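Local coordinates for protein leucine aminopeptidase A1, chloroplastic (Solanum lycopersicum, PDB 5D8N) that removes N-terminal amino acids, preferably leucine, from peptides as a metal-dependent homohexameric aminopeptidase of the M17 family, and has a part in wound signalling and insect defence, at residues L47-T52 with G104-V109; F171-F176 with G216-N221; D245-N250 with I280-K285; M262-A267 with V371-G376; P431-A436 with L450-M455. The protein carries 1 engineered substitution. One frame throughout, in Å; residues are numbered along the deposited sequence.

Contact 1: residues L47-T52 with G104-V109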
# COMPACT_ATOMS: atom_id res chain seq x y z
N LEU A 47 28.10 43.52 -16.23
CA LEU A 47 28.21 43.10 -17.61
C LEU A 47 28.27 41.57 -17.62
O LEU A 47 29.21 40.97 -17.08
CB LEU A 47 29.51 43.67 -18.20
CG LEU A 47 29.89 43.16 -19.60
CD1 LEU A 47 28.83 43.53 -20.64
CD2 LEU A 47 31.23 43.74 -20.01
N ALA A 48 27.33 40.97 -18.33
CA ALA A 48 27.32 39.53 -18.52
C ALA A 48 27.70 39.19 -19.95
O ALA A 48 27.10 39.71 -20.90
CB ALA A 48 25.92 38.98 -18.22
N ILE A 49 28.64 38.27 -20.09
CA ILE A 49 29.13 37.86 -21.39
C ILE A 49 28.97 36.37 -21.62
O ILE A 49 29.43 35.54 -20.82
CB ILE A 49 30.62 38.18 -21.52
CG1 ILE A 49 30.80 39.70 -21.43
CG2 ILE A 49 31.16 37.66 -22.85
CD1 ILE A 49 32.20 40.09 -21.01
N GLY A 50 28.29 36.03 -22.71
CA GLY A 50 28.01 34.64 -23.04
C GLY A 50 29.15 34.10 -23.87
O GLY A 50 29.45 34.69 -24.92
N ALA A 51 29.83 33.07 -23.37
CA ALA A 51 30.98 32.51 -24.05
C ALA A 51 30.81 31.02 -24.24
O ALA A 51 30.60 30.29 -23.26
CB ALA A 51 32.27 32.80 -23.27
N THR A 52 31.09 30.57 -25.46
CA THR A 52 31.13 29.15 -25.77
C THR A 52 32.46 28.61 -25.27
O THR A 52 33.38 29.38 -25.00
CB THR A 52 31.05 28.90 -27.31
OG1 THR A 52 32.21 29.46 -27.95
CG2 THR A 52 29.80 29.52 -27.94
N GLY A 104 33.21 48.18 -11.49
CA GLY A 104 32.18 47.33 -12.06
C GLY A 104 32.23 45.85 -11.72
O GLY A 104 32.93 45.42 -10.79
N ARG A 105 31.44 45.08 -12.46
CA ARG A 105 31.32 43.65 -12.22
C ARG A 105 31.14 42.96 -13.56
O ARG A 105 30.30 43.37 -14.36
CB ARG A 105 30.13 43.42 -11.29
CG ARG A 105 30.01 42.01 -10.77
CD ARG A 105 28.74 41.84 -9.96
NE ARG A 105 28.87 42.35 -8.60
CZ ARG A 105 29.23 41.62 -7.55
NH1 ARG A 105 29.60 40.36 -7.69
NH2 ARG A 105 29.15 42.14 -6.33
N ILE A 106 31.86 41.86 -13.75
CA ILE A 106 31.68 41.04 -14.93
C ILE A 106 31.27 39.63 -14.54
O ILE A 106 31.79 39.06 -13.59
CB ILE A 106 32.97 40.99 -15.76
CG1 ILE A 106 33.13 42.34 -16.46
CG2 ILE A 106 32.87 39.92 -16.85
CD1 ILE A 106 34.43 42.52 -17.23
N THR A 107 30.31 39.06 -15.28
CA THR A 107 30.09 37.62 -15.20
C THR A 107 30.22 36.98 -16.58
O THR A 107 29.61 37.44 -17.55
CB THR A 107 28.74 37.25 -14.55
OG1 THR A 107 28.64 35.82 -14.40
CG2 THR A 107 27.57 37.78 -15.37
N LEU A 108 31.05 35.94 -16.66
CA LEU A 108 31.13 35.11 -17.85
C LEU A 108 30.19 33.93 -17.68
O LEU A 108 30.16 33.31 -16.63
CB LEU A 108 32.54 34.57 -18.04
CG LEU A 108 33.67 35.62 -18.03
CD1 LEU A 108 34.96 34.89 -18.33
CD2 LEU A 108 33.41 36.72 -19.06
N VAL A 109 29.41 33.64 -18.71
CA VAL A 109 28.41 32.58 -18.66
C VAL A 109 28.69 31.59 -19.77
O VAL A 109 28.78 31.97 -20.94
CB VAL A 109 27.00 33.16 -18.89
CG1 VAL A 109 25.97 32.05 -18.88
CG2 VAL A 109 26.68 34.18 -17.80

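Contact 2: residues F171-F176 with G216-N221. With MG (magnesium ion), chain H.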
# COMPACT_ATOMS: atom_id res chain seq x y z
N PHE A 171 11.66 37.64 -12.72
CA PHE A 171 10.34 37.58 -12.11
C PHE A 171 10.42 36.87 -10.77
O PHE A 171 11.00 35.80 -10.67
CB PHE A 171 9.37 36.85 -13.02
CG PHE A 171 8.06 36.51 -12.37
CD1 PHE A 171 7.15 37.51 -12.05
CD2 PHE A 171 7.77 35.21 -12.04
CE1 PHE A 171 5.91 37.19 -11.54
CE2 PHE A 171 6.55 34.89 -11.48
CZ PHE A 171 5.60 35.88 -11.27
N GLU A 172 9.83 37.47 -9.74
CA GLU A 172 9.73 36.82 -8.43
C GLU A 172 8.33 37.10 -7.88
O GLU A 172 7.86 38.23 -7.90
CB GLU A 172 10.79 37.35 -7.45
CG GLU A 172 11.18 36.36 -6.36
CD GLU A 172 12.05 36.95 -5.24
OE1 GLU A 172 11.90 38.14 -4.87
OE2 GLU A 172 12.85 36.19 -4.66
N ASP A 173 7.59 36.04 -7.57
CA ASP A 173 6.21 36.17 -7.16
C ASP A 173 6.18 36.22 -5.64
O ASP A 173 6.25 35.19 -4.96
CB ASP A 173 5.38 35.01 -7.72
CG ASP A 173 3.89 35.26 -7.63
OD1 ASP A 173 3.49 36.20 -6.90
OD2 ASP A 173 3.08 34.48 -8.20
N ASN A 174 5.96 37.42 -5.10
CA ASN A 174 5.93 37.63 -3.66
C ASN A 174 4.58 38.03 -3.10
O ASN A 174 4.49 38.60 -2.01
CB ASN A 174 6.93 38.73 -3.30
CG ASN A 174 8.36 38.30 -3.53
OD1 ASN A 174 8.76 37.20 -3.17
ND2 ASN A 174 9.10 39.13 -4.22
N ARG A 175 3.55 37.83 -3.90
CA ARG A 175 2.22 38.23 -3.49
C ARG A 175 1.74 37.58 -2.19
O ARG A 175 0.86 38.13 -1.54
CB ARG A 175 1.25 37.87 -4.61
CG ARG A 175 1.36 38.74 -5.84
CD ARG A 175 0.39 38.26 -6.92
NE ARG A 175 0.77 36.94 -7.39
CZ ARG A 175 -0.05 36.07 -7.98
NH1 ARG A 175 -1.28 36.45 -8.31
NH2 ARG A 175 0.36 34.85 -8.29
N PHE A 176 2.22 36.38 -1.85
CA PHE A 176 1.69 35.64 -0.71
C PHE A 176 2.67 35.39 0.43
O PHE A 176 2.45 34.51 1.25
CB PHE A 176 1.11 34.30 -1.15
CG PHE A 176 0.21 34.41 -2.34
CD1 PHE A 176 -1.04 34.99 -2.21
CD2 PHE A 176 0.64 34.03 -3.58
CE1 PHE A 176 -1.83 35.21 -3.31
CE2 PHE A 176 -0.16 34.23 -4.69
CZ PHE A 176 -1.38 34.86 -4.56
N GLY A 216 0.63 33.87 -16.91
CA GLY A 216 0.45 32.44 -16.72
C GLY A 216 1.05 31.91 -15.42
O GLY A 216 0.41 31.18 -14.69
N ARG A 217 2.29 32.29 -15.11
CA ARG A 217 2.92 31.92 -13.84
C ARG A 217 2.10 32.39 -12.66
O ARG A 217 1.85 31.61 -11.73
CB ARG A 217 4.31 32.55 -13.73
CG ARG A 217 5.29 31.99 -14.74
CD ARG A 217 6.70 32.45 -14.46
NE ARG A 217 7.61 31.87 -15.45
CZ ARG A 217 8.92 32.12 -15.47
NH1 ARG A 217 9.44 32.90 -14.53
NH2 ARG A 217 9.65 31.72 -16.51
N GLU A 218 1.64 33.64 -12.72
CA GLU A 218 0.84 34.17 -11.61
C GLU A 218 -0.47 33.44 -11.39
O GLU A 218 -0.84 33.12 -10.25
CB GLU A 218 0.58 35.65 -11.81
CG GLU A 218 1.82 36.51 -11.55
CD GLU A 218 1.54 37.99 -11.72
OE1 GLU A 218 0.67 38.33 -12.56
OE2 GLU A 218 2.24 38.81 -11.09
N LEU A 219 -1.10 33.04 -12.49
CA LEU A 219 -2.39 32.37 -12.38
C LEU A 219 -2.21 31.00 -11.73
O LEU A 219 -3.05 30.56 -10.96
CB LEU A 219 -3.05 32.25 -13.74
CG LEU A 219 -3.53 33.57 -14.32
CD1 LEU A 219 -4.03 33.36 -15.74
CD2 LEU A 219 -4.64 34.17 -13.47
N VAL A 220 -1.10 30.34 -12.03
CA VAL A 220 -0.81 29.01 -11.49
C VAL A 220 -0.26 29.12 -10.07
O VAL A 220 -0.63 28.33 -9.23
CB VAL A 220 0.18 28.25 -12.40
CG1 VAL A 220 0.53 26.89 -11.81
CG2 VAL A 220 -0.42 28.06 -13.79
N ASN A 221 0.73 29.96 -9.82
CA ASN A 221 1.23 30.13 -8.48
C ASN A 221 0.12 30.37 -7.47
O ASN A 221 0.26 30.02 -6.31
CB ASN A 221 2.21 31.30 -8.42
CG ASN A 221 3.57 30.98 -8.97
OD1 ASN A 221 3.93 29.83 -9.19
ND2 ASN A 221 4.33 32.01 -9.26
MG MG H . -2.50 27.61 -8.19
O HOH W 1 11.83 33.86 -12.40
O HOH W 2 3.71 38.60 -8.75
O HOH W 3 -3.07 35.54 -10.30
O HOH W 4 -3.96 28.43 -9.77
O HOH W 5 -1.09 26.59 -6.84
O HOH W 6 -4.30 26.60 -7.44
O HOH W 7 -2.47 25.95 -9.56

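Contact 3: residues D245-N250 with I280-K285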
# COMPACT_ATOMS: atom_id res chain seq x y z
N ASP A 245 -10.33 46.87 -28.41
CA ASP A 245 -10.54 47.02 -29.84
C ASP A 245 -10.16 45.79 -30.64
O ASP A 245 -10.60 45.66 -31.79
CB ASP A 245 -9.78 48.24 -30.38
CG ASP A 245 -8.28 48.08 -30.29
OD1 ASP A 245 -7.81 47.41 -29.35
OD2 ASP A 245 -7.58 48.69 -31.10
N VAL A 246 -9.48 44.83 -30.01
CA VAL A 246 -9.16 43.55 -30.67
C VAL A 246 -9.57 42.28 -29.93
O VAL A 246 -9.54 41.19 -30.51
CB VAL A 246 -7.66 43.47 -30.98
CG1 VAL A 246 -7.31 44.53 -32.03
CG2 VAL A 246 -6.82 43.66 -29.74
N ILE A 247 -9.93 42.40 -28.65
CA ILE A 247 -10.40 41.25 -27.90
C ILE A 247 -11.78 41.54 -27.29
O ILE A 247 -11.95 42.48 -26.54
CB ILE A 247 -9.39 40.84 -26.80
CG1 ILE A 247 -8.08 40.36 -27.44
CG2 ILE A 247 -9.99 39.74 -25.94
CD1 ILE A 247 -6.96 40.08 -26.45
N SER A 248 -12.72 40.65 -27.57
CA SER A 248 -14.02 40.65 -26.93
C SER A 248 -14.11 39.49 -25.94
O SER A 248 -13.37 38.50 -26.04
CB SER A 248 -15.13 40.52 -27.97
OG SER A 248 -15.04 39.27 -28.64
N VAL A 249 -15.07 39.59 -25.03
CA VAL A 249 -15.22 38.56 -24.00
C VAL A 249 -16.69 38.24 -23.81
O VAL A 249 -17.55 39.12 -23.91
CB VAL A 249 -14.61 38.99 -22.66
CG1 VAL A 249 -15.29 40.24 -22.11
CG2 VAL A 249 -14.72 37.85 -21.66
N ASN A 250 -16.97 36.96 -23.59
CA ASN A 250 -18.26 36.49 -23.15
C ASN A 250 -18.07 35.43 -22.06
O ASN A 250 -17.37 34.43 -22.28
CB ASN A 250 -19.03 35.92 -24.35
CG ASN A 250 -20.52 35.71 -24.08
OD1 ASN A 250 -21.11 36.29 -23.17
ND2 ASN A 250 -21.12 34.82 -24.86
N ILE A 280 -15.39 30.65 -19.91
CA ILE A 280 -14.71 31.81 -20.43
C ILE A 280 -14.49 31.70 -21.92
O ILE A 280 -13.91 30.73 -22.42
CB ILE A 280 -13.35 31.97 -19.74
CG1 ILE A 280 -13.53 32.21 -18.24
CG2 ILE A 280 -12.59 33.12 -20.36
CD1 ILE A 280 -12.26 32.01 -17.44
N HIS A 281 -14.97 32.71 -22.64
CA HIS A 281 -14.78 32.80 -24.09
C HIS A 281 -14.23 34.16 -24.51
O HIS A 281 -14.93 35.17 -24.48
CB HIS A 281 -16.09 32.49 -24.81
CG HIS A 281 -15.96 32.46 -26.30
ND1 HIS A 281 -17.05 32.59 -27.14
CD2 HIS A 281 -14.87 32.44 -27.11
CE1 HIS A 281 -16.64 32.52 -28.40
NE2 HIS A 281 -15.32 32.45 -28.41
N LEU A 282 -12.96 34.20 -24.86
CA LEU A 282 -12.36 35.41 -25.44
C LEU A 282 -12.19 35.19 -26.92
O LEU A 282 -11.96 34.05 -27.37
CB LEU A 282 -10.98 35.67 -24.85
CG LEU A 282 -10.91 35.98 -23.36
CD1 LEU A 282 -9.46 35.97 -22.89
CD2 LEU A 282 -11.51 37.34 -23.09
N CYS A 283 -12.31 36.27 -27.68
CA CYS A 283 -12.05 36.23 -29.12
C CYS A 283 -11.16 37.39 -29.55
O CYS A 283 -11.50 38.55 -29.31
CB CYS A 283 -13.35 36.29 -29.92
SG CYS A 283 -13.07 36.04 -31.70
N PHE A 284 -10.03 37.05 -30.15
CA PHE A 284 -9.13 38.04 -30.72
C PHE A 284 -9.37 38.13 -32.21
O PHE A 284 -9.37 37.10 -32.90
CB PHE A 284 -7.66 37.71 -30.47
CG PHE A 284 -6.72 38.52 -31.32
CD1 PHE A 284 -6.32 39.76 -30.91
CD2 PHE A 284 -6.36 38.08 -32.59
CE1 PHE A 284 -5.56 40.55 -31.74
CE2 PHE A 284 -5.62 38.88 -33.44
CZ PHE A 284 -5.22 40.13 -33.01
N LYS A 285 -9.34 39.37 -32.71
CA LYS A 285 -9.49 39.67 -34.14
C LYS A 285 -9.15 41.15 -34.35
O LYS A 285 -9.74 41.98 -33.66
CB LYS A 285 -10.99 39.47 -34.41
CG LYS A 285 -11.53 39.59 -35.82
CD LYS A 285 -12.91 38.96 -35.93
CE LYS A 285 -13.99 39.51 -34.99
NZ LYS A 285 -14.39 38.59 -33.88
O HOH W 8 -11.43 43.85 -33.83
O HOH W 9 -19.45 34.23 -27.13

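Contact 4: residues M262-A267 with V371-G376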
# COMPACT_ATOMS: atom_id res chain seq x y z
N MET A 262 -24.26 21.44 -21.50
CA MET A 262 -22.91 21.03 -21.10
C MET A 262 -22.96 20.17 -19.84
O MET A 262 -22.45 20.55 -18.79
CB MET A 262 -22.07 22.27 -20.84
CG MET A 262 -21.89 23.17 -22.02
SD MET A 262 -20.59 24.37 -21.70
CE MET A 262 -20.74 25.41 -23.13
N GLY A 263 -23.53 18.98 -19.95
CA GLY A 263 -23.71 18.13 -18.80
C GLY A 263 -22.43 17.56 -18.20
O GLY A 263 -22.42 17.25 -17.00
N ALA A 264 -21.38 17.37 -19.01
CA ALA A 264 -20.14 16.84 -18.48
C ALA A 264 -19.41 17.87 -17.62
O ALA A 264 -19.02 17.60 -16.48
CB ALA A 264 -19.26 16.31 -19.59
N TYR A 265 -19.32 19.09 -18.12
CA TYR A 265 -18.74 20.20 -17.37
C TYR A 265 -19.53 20.50 -16.10
O TYR A 265 -18.97 20.60 -15.00
CB TYR A 265 -18.65 21.43 -18.28
CG TYR A 265 -18.41 22.78 -17.62
CD1 TYR A 265 -17.36 22.99 -16.74
CD2 TYR A 265 -19.14 23.90 -18.00
CE1 TYR A 265 -17.04 24.26 -16.25
CE2 TYR A 265 -18.86 25.17 -17.50
CZ TYR A 265 -17.81 25.35 -16.62
OH TYR A 265 -17.51 26.63 -16.20
N LEU A 266 -20.86 20.57 -16.22
CA LEU A 266 -21.68 20.95 -15.09
C LEU A 266 -21.71 19.88 -14.03
O LEU A 266 -21.75 20.18 -12.84
CB LEU A 266 -23.09 21.31 -15.54
CG LEU A 266 -23.16 22.61 -16.36
CD1 LEU A 266 -24.54 22.83 -16.96
CD2 LEU A 266 -22.85 23.79 -15.47
N ALA A 267 -21.56 18.62 -14.42
CA ALA A 267 -21.46 17.57 -13.41
C ALA A 267 -20.20 17.70 -12.54
O ALA A 267 -20.23 17.51 -11.34
CB ALA A 267 -21.48 16.21 -14.07
N VAL A 371 -22.93 10.92 -17.09
CA VAL A 371 -23.18 12.31 -17.46
C VAL A 371 -23.25 12.38 -18.97
O VAL A 371 -22.69 11.54 -19.68
CB VAL A 371 -22.07 13.23 -16.93
CG1 VAL A 371 -21.89 13.02 -15.43
CG2 VAL A 371 -20.75 12.97 -17.62
N THR A 372 -23.93 13.40 -19.48
CA THR A 372 -24.14 13.55 -20.90
C THR A 372 -23.51 14.84 -21.41
O THR A 372 -23.91 15.95 -21.02
CB THR A 372 -25.66 13.50 -21.18
OG1 THR A 372 -26.18 12.30 -20.60
CG2 THR A 372 -26.01 13.54 -22.67
N ALA A 373 -22.55 14.70 -22.31
CA ALA A 373 -21.90 15.89 -22.89
C ALA A 373 -22.82 16.59 -23.89
O ALA A 373 -23.88 16.07 -24.25
CB ALA A 373 -20.60 15.49 -23.57
N SER A 374 -22.43 17.80 -24.29
CA SER A 374 -23.29 18.64 -25.12
C SER A 374 -23.40 18.15 -26.56
O SER A 374 -24.20 18.67 -27.32
CB SER A 374 -22.80 20.10 -25.10
OG SER A 374 -21.41 20.21 -25.34
N ASN A 375 -22.65 17.12 -26.92
CA ASN A 375 -22.89 16.42 -28.19
C ASN A 375 -23.73 15.16 -28.04
O ASN A 375 -23.88 14.39 -28.98
CB ASN A 375 -21.59 16.06 -28.89
CG ASN A 375 -20.78 15.02 -28.13
OD1 ASN A 375 -21.14 14.62 -27.04
ND2 ASN A 375 -19.67 14.60 -28.72
N GLY A 376 -24.32 14.97 -26.87
CA GLY A 376 -25.22 13.84 -26.63
C GLY A 376 -24.55 12.57 -26.14
O GLY A 376 -25.25 11.58 -25.87

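Contact 5: residues P431-A436 with L450-M455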
# COMPACT_ATOMS: atom_id res chain seq x y z
N PRO A 431 -4.71 13.51 -34.50
CA PRO A 431 -4.96 12.76 -35.74
C PRO A 431 -4.37 13.42 -36.97
O PRO A 431 -4.36 12.84 -38.04
CB PRO A 431 -6.49 12.73 -35.84
CG PRO A 431 -7.00 13.15 -34.50
CD PRO A 431 -5.95 14.05 -33.93
N ASN A 432 -3.94 14.68 -36.86
CA ASN A 432 -3.68 15.49 -38.04
C ASN A 432 -2.17 15.74 -38.19
O ASN A 432 -1.56 16.49 -37.41
CB ASN A 432 -4.49 16.80 -37.92
CG ASN A 432 -5.99 16.57 -37.65
OD1 ASN A 432 -6.50 16.79 -36.54
ND2 ASN A 432 -6.73 16.25 -38.72
N ASP A 433 -1.54 15.05 -39.14
CA ASP A 433 -0.08 15.09 -39.24
C ASP A 433 0.44 16.51 -39.50
O ASP A 433 1.54 16.86 -39.08
CB ASP A 433 0.41 14.19 -40.37
CG ASP A 433 0.34 12.71 -40.01
OD1 ASP A 433 0.23 12.35 -38.81
OD2 ASP A 433 0.44 11.91 -40.97
N ASP A 434 -0.29 17.26 -40.33
CA ASP A 434 0.08 18.63 -40.64
C ASP A 434 0.09 19.50 -39.37
O ASP A 434 0.97 20.35 -39.23
CB ASP A 434 -0.87 19.27 -41.67
CG ASP A 434 -0.39 20.64 -42.14
OD1 ASP A 434 0.70 20.70 -42.74
OD2 ASP A 434 -1.05 21.68 -41.85
N LEU A 435 -0.91 19.36 -38.52
CA LEU A 435 -0.99 20.19 -37.33
C LEU A 435 0.11 19.79 -36.37
O LEU A 435 0.72 20.67 -35.76
CB LEU A 435 -2.34 20.07 -36.67
CG LEU A 435 -2.58 20.86 -35.39
CD1 LEU A 435 -2.25 22.33 -35.59
CD2 LEU A 435 -4.02 20.67 -34.93
N ALA A 436 0.47 18.50 -36.34
CA ALA A 436 1.59 18.07 -35.52
C ALA A 436 2.84 18.82 -35.95
O ALA A 436 3.61 19.32 -35.12
CB ALA A 436 1.83 16.57 -35.64
N LEU A 450 8.45 19.56 -26.39
CA LEU A 450 7.30 18.68 -26.55
C LEU A 450 7.63 17.55 -27.50
O LEU A 450 8.62 17.59 -28.22
CB LEU A 450 6.05 19.48 -26.98
CG LEU A 450 6.07 20.34 -28.24
CD1 LEU A 450 5.98 19.49 -29.50
CD2 LEU A 450 4.94 21.34 -28.24
N TRP A 451 6.78 16.52 -27.51
CA TRP A 451 7.03 15.33 -28.30
C TRP A 451 5.69 14.71 -28.67
O TRP A 451 4.84 14.48 -27.81
CB TRP A 451 7.86 14.33 -27.49
CG TRP A 451 8.40 13.16 -28.27
CD1 TRP A 451 7.84 11.92 -28.38
CD2 TRP A 451 9.59 13.13 -29.07
NE1 TRP A 451 8.65 11.09 -29.14
CE2 TRP A 451 9.74 11.82 -29.56
CE3 TRP A 451 10.51 14.12 -29.46
CZ2 TRP A 451 10.76 11.47 -30.44
CZ3 TRP A 451 11.60 13.74 -30.26
CH2 TRP A 451 11.71 12.41 -30.75
N ARG A 452 5.51 14.42 -29.95
CA ARG A 452 4.30 13.76 -30.38
C ARG A 452 4.25 12.33 -29.88
O ARG A 452 5.25 11.60 -29.88
CB ARG A 452 4.18 13.79 -31.89
CG ARG A 452 2.78 13.41 -32.36
CD ARG A 452 2.73 13.20 -33.86
NE ARG A 452 1.37 12.96 -34.34
CZ ARG A 452 1.05 12.78 -35.63
NH1 ARG A 452 1.96 12.92 -36.57
NH2 ARG A 452 -0.22 12.62 -35.98
N MET A 453 3.06 11.93 -29.43
CA MET A 453 2.81 10.57 -28.99
C MET A 453 1.64 10.01 -29.80
O MET A 453 0.81 10.76 -30.32
CB MET A 453 2.43 10.57 -27.50
CG MET A 453 3.56 11.07 -26.62
SD MET A 453 4.84 9.81 -26.45
CE MET A 453 4.05 8.67 -25.35
N PRO A 454 1.59 8.69 -29.95
CA PRO A 454 0.66 8.13 -30.93
C PRO A 454 -0.75 8.04 -30.36
O PRO A 454 -0.95 7.59 -29.24
CB PRO A 454 1.23 6.73 -31.16
CG PRO A 454 1.85 6.37 -29.84
CD PRO A 454 2.43 7.66 -29.31
N MET A 455 -1.75 8.32 -31.19
CA MET A 455 -3.12 8.01 -30.84
C MET A 455 -3.51 6.61 -31.29
O MET A 455 -4.15 6.42 -32.32
CB MET A 455 -4.04 9.08 -31.43
CG MET A 455 -3.80 10.39 -30.68
SD MET A 455 -4.98 11.67 -31.06
CE MET A 455 -6.43 10.99 -30.28

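Contact 1: residues L47-T52 with G104-V109
Ile-49 and Leu-108 lie flank to flank on neighbouring parallel strands of the mixed sheet in the N-terminal, macro-like domain of this M17 aminopeptidase. Leu-108 turns its CD2 branch into the angle between CB and CD1 of Ile-49, 4.0 Å from Ile-49 CB. CG1 of Ile-49 stands beside its own backbone N (chi1 -63°), and this carries CD1 on toward Ile-106, whose CG2 it meets at 4.2 Å. The bumps of Leu-47, Ile-49, Ile-106 and Leu-108 thus form one apolar face, on which helix 67-75 packs through Leu-72 and Leu-69. The other face is shallower. The small Ala-48 makes a hollow that CG2 of Thr-107, in the conformer described (one of two modelled), fills 3.5 Å from Ala-48 CB, while Thr-107 OG1 turns off to bond Val-97 O on the next strand. Gly-50 adds no bump beside Val-109, and helix 119-134 settles over this side against Ala-48, Thr-107 and Val-109. Five backbone hydrogen bonds fix the pairing, with the strand axes 4.7 Å apart at closest approach and 21° from parallel. The last of the five runs from Ala-51 N to Val-109 O at 2.9 Å.

Contact 2: residues F171-F176 with G216-N221
Asn-221 donates through ND2 to OD2 of Asp-173 at 3.0 Å, and Arg-175 NH2 gives a second bond across the contact, 2.9 Å to the backbone O of Glu-218. The two donors on Asp-173 OD2 use different lone pairs: Asn-221 takes the anti one, and Arg-175 NH2 the syn one at 2.7 Å. Arg-175 NE completes a side-on, two-nitrogen salt bridge by reaching Asp-173 OD1 at 2.9 Å. The bend at chi3 (-66°) brings the guanidinium round to this carboxylate, with Glu-218 CB over one of its faces and Phe-176 CE2 over the opposite one. An alanine in place of Arg-175 is likely to leave the Asp-173 carboxylate without its charged mate and the Glu-218 carbonyl without this donor. Beside the ion pair, Phe-171 brings its ring up to the helix, CZ 3.8 Å from Glu-218 CG and CD2 at the edge of the Arg-217 guanidinium, the two planes 63° apart. The contact joins the loop after helix 152-170 to the C-terminal end of helix 197-221, where N-terminal-domain sequence meets that of the catalytic domain. Farther out, Asn-221 is positioned by Ala-514 N and Asn-513 OD1, and Arg-217 by the carbonyl of Thr-515. A water links Asp-173 OD1, weakly, with Glu-218 OE2. At the helix end a magnesium ion takes Val-220 O at 2.3 Å together with Ala-222 O and four waters, one of which also donates to Leu-219 O.

Contact 3: residues D245-N250 with I280-K285
Val-249 and Leu-282 face each other as a non-hydrogen-bonded antiparallel pair, their side chains set at a slant. CG of Leu-282 stands beside its backbone N (chi1 -64°), and from there CD2 reaches across the strands to 3.5 Å from Val-249 CB. The same methyl touches Ile-247 CG2 at 4.0 Å, so one leucine branch meets two residues of the partner strand. Ile-247 crosses Phe-284 at about a right angle: its CG1 comes up to the ring edge, in the plane, 3.9 Å from CD1. Val-246 lies alongside the same ring and points the same way, its CB 3.7 Å from Phe-284 CE1. This apolar face is covered by helix 229-242, on Ile-247 and Val-249, and by helix 327-342, on Leu-282. On the other face Ser-248 sets OG 3.7 Å from Cys-283 CB, and a water joins Asn-250 ND2 to His-281 ND1, while His-281 NE2 bonds His-350. Two hydrogen-bonded pairs, Ser-248 with Cys-283 and Asn-250 with His-281, fix the register, and the axes run at 162°. Such an antiparallel pair closes one margin of the mixed eight-stranded sheet of the M17 catalytic domain, strand 247-252 being outermost within the chain.

Contact 4: residues M262-A267 with V371-G376
The N-terminal turn of helix 263-269 packs on the end of strand 370-372, and Ala-267 and Val-371 make a tight carbon-carbon touch: Ala-267 CB lies 3.5 Å from Val-371 CG1, closer than carbon atoms usually pack. Val-371 straddles the turn with its two methyls. CG1 stands beside the backbone N (chi1 -53°) and goes to Ala-267, which leaves CG2 to face Ala-264, 4.0 Å from its CA and 4.2 Å from its CB. The CB of Ala-264 also meets Ala-373 CB at 4.3 Å. Where the backbones come nearest, Gly-263 CA sits 3.1 Å from Thr-372 O, and a CB at Gly-263 would run into that oxygen, a close fit that only a residue without a side chain permits. The helix starts after Met-262, its N-cap residue, while the strand gives way to a type I turn from Ala-373 to Gly-376, closed by a bond from Gly-376 N to Ala-373 O. Ser-374, second residue of this turn, lays CB against Met-262 CA, 4.1 Å away. Both pieces belong to the catalytic domain, and the Ala-267 side chain is about 7 Å from that of the magnesium ligand Glu-387. Asp-394 of helix 388-401 serves both, accepting from Tyr-265 N with OD2 and pairing OD1 with Ser-374 OG. Thr-372 turns outward to hydrogen-bond Thr-20 of a neighbouring subunit, and Leu-17 of that subunit packs on Ala-267.

Contact 5: residues P431-A436 with L450-M455
Arg-452 reaches across from its strand to Asp-433 and Ala-436 on the first turn of the helix. From CB the chain runs straight: CG is anti to the backbone N (chi1 -167°), and the extended course to NE carries the guanidinium to the helix. CD is the first atom to touch, 3.9 Å from Ala-436 CB. NE keeps the same distance from that methyl, which lies over one guanidinium face, 3.6 Å above the plane and toward its rim. At the tip NH1 and NH2 grip one oxygen end-on, each 2.9 Å from Asp-433 OD1. The oxygen lies in the guanidinium plane, but the carboxylate is turned 80° against it. NH1 comes from above the carboxylate plane and NH2 nearly along the C-O axis. NH2 also donates to Thr-430 O, just before the helix. A leucine in place of Arg-452 would probably leave Asp-433 without its charged mate and Thr-430 O without this donor. Farther along, Met-455 SD packs 3.9 Å from Pro-431 CD, and helix 479-488 covers both residues. The backbone O of Arg-452 accepts from Trp-451 NE1 of a neighbouring subunit. The arrangement ties helix to following strand in the beta-alpha-beta unit 426-429, 433-446, 450-452.

In the fold
Contacts 1 and 4 are buried, contacts 2 and 3 partly so, and contact 5 lies at the surface. Chemistry follows place: contact 1 combines regular backbone bonds with apolar faces under helices; contact 3 does so antiparallel, with one face polar; contact 4 is close packing without a clear hydrogen bond across it. Contacts 2 and 5 both use an arginine ion pair: in contact 5 it bridges the segments, in contact 2 it lies within one and hydrogen bonds carry the link. Contacts 3 and 5 reach opposite margins of one sheet, as counted within the chain; contact 1 belongs to another. Helix 263-269 of contact 4 leads to strand 278-284 of contact 3, and contact 2 joins N-terminal-domain sequence to that of the catalytic domain.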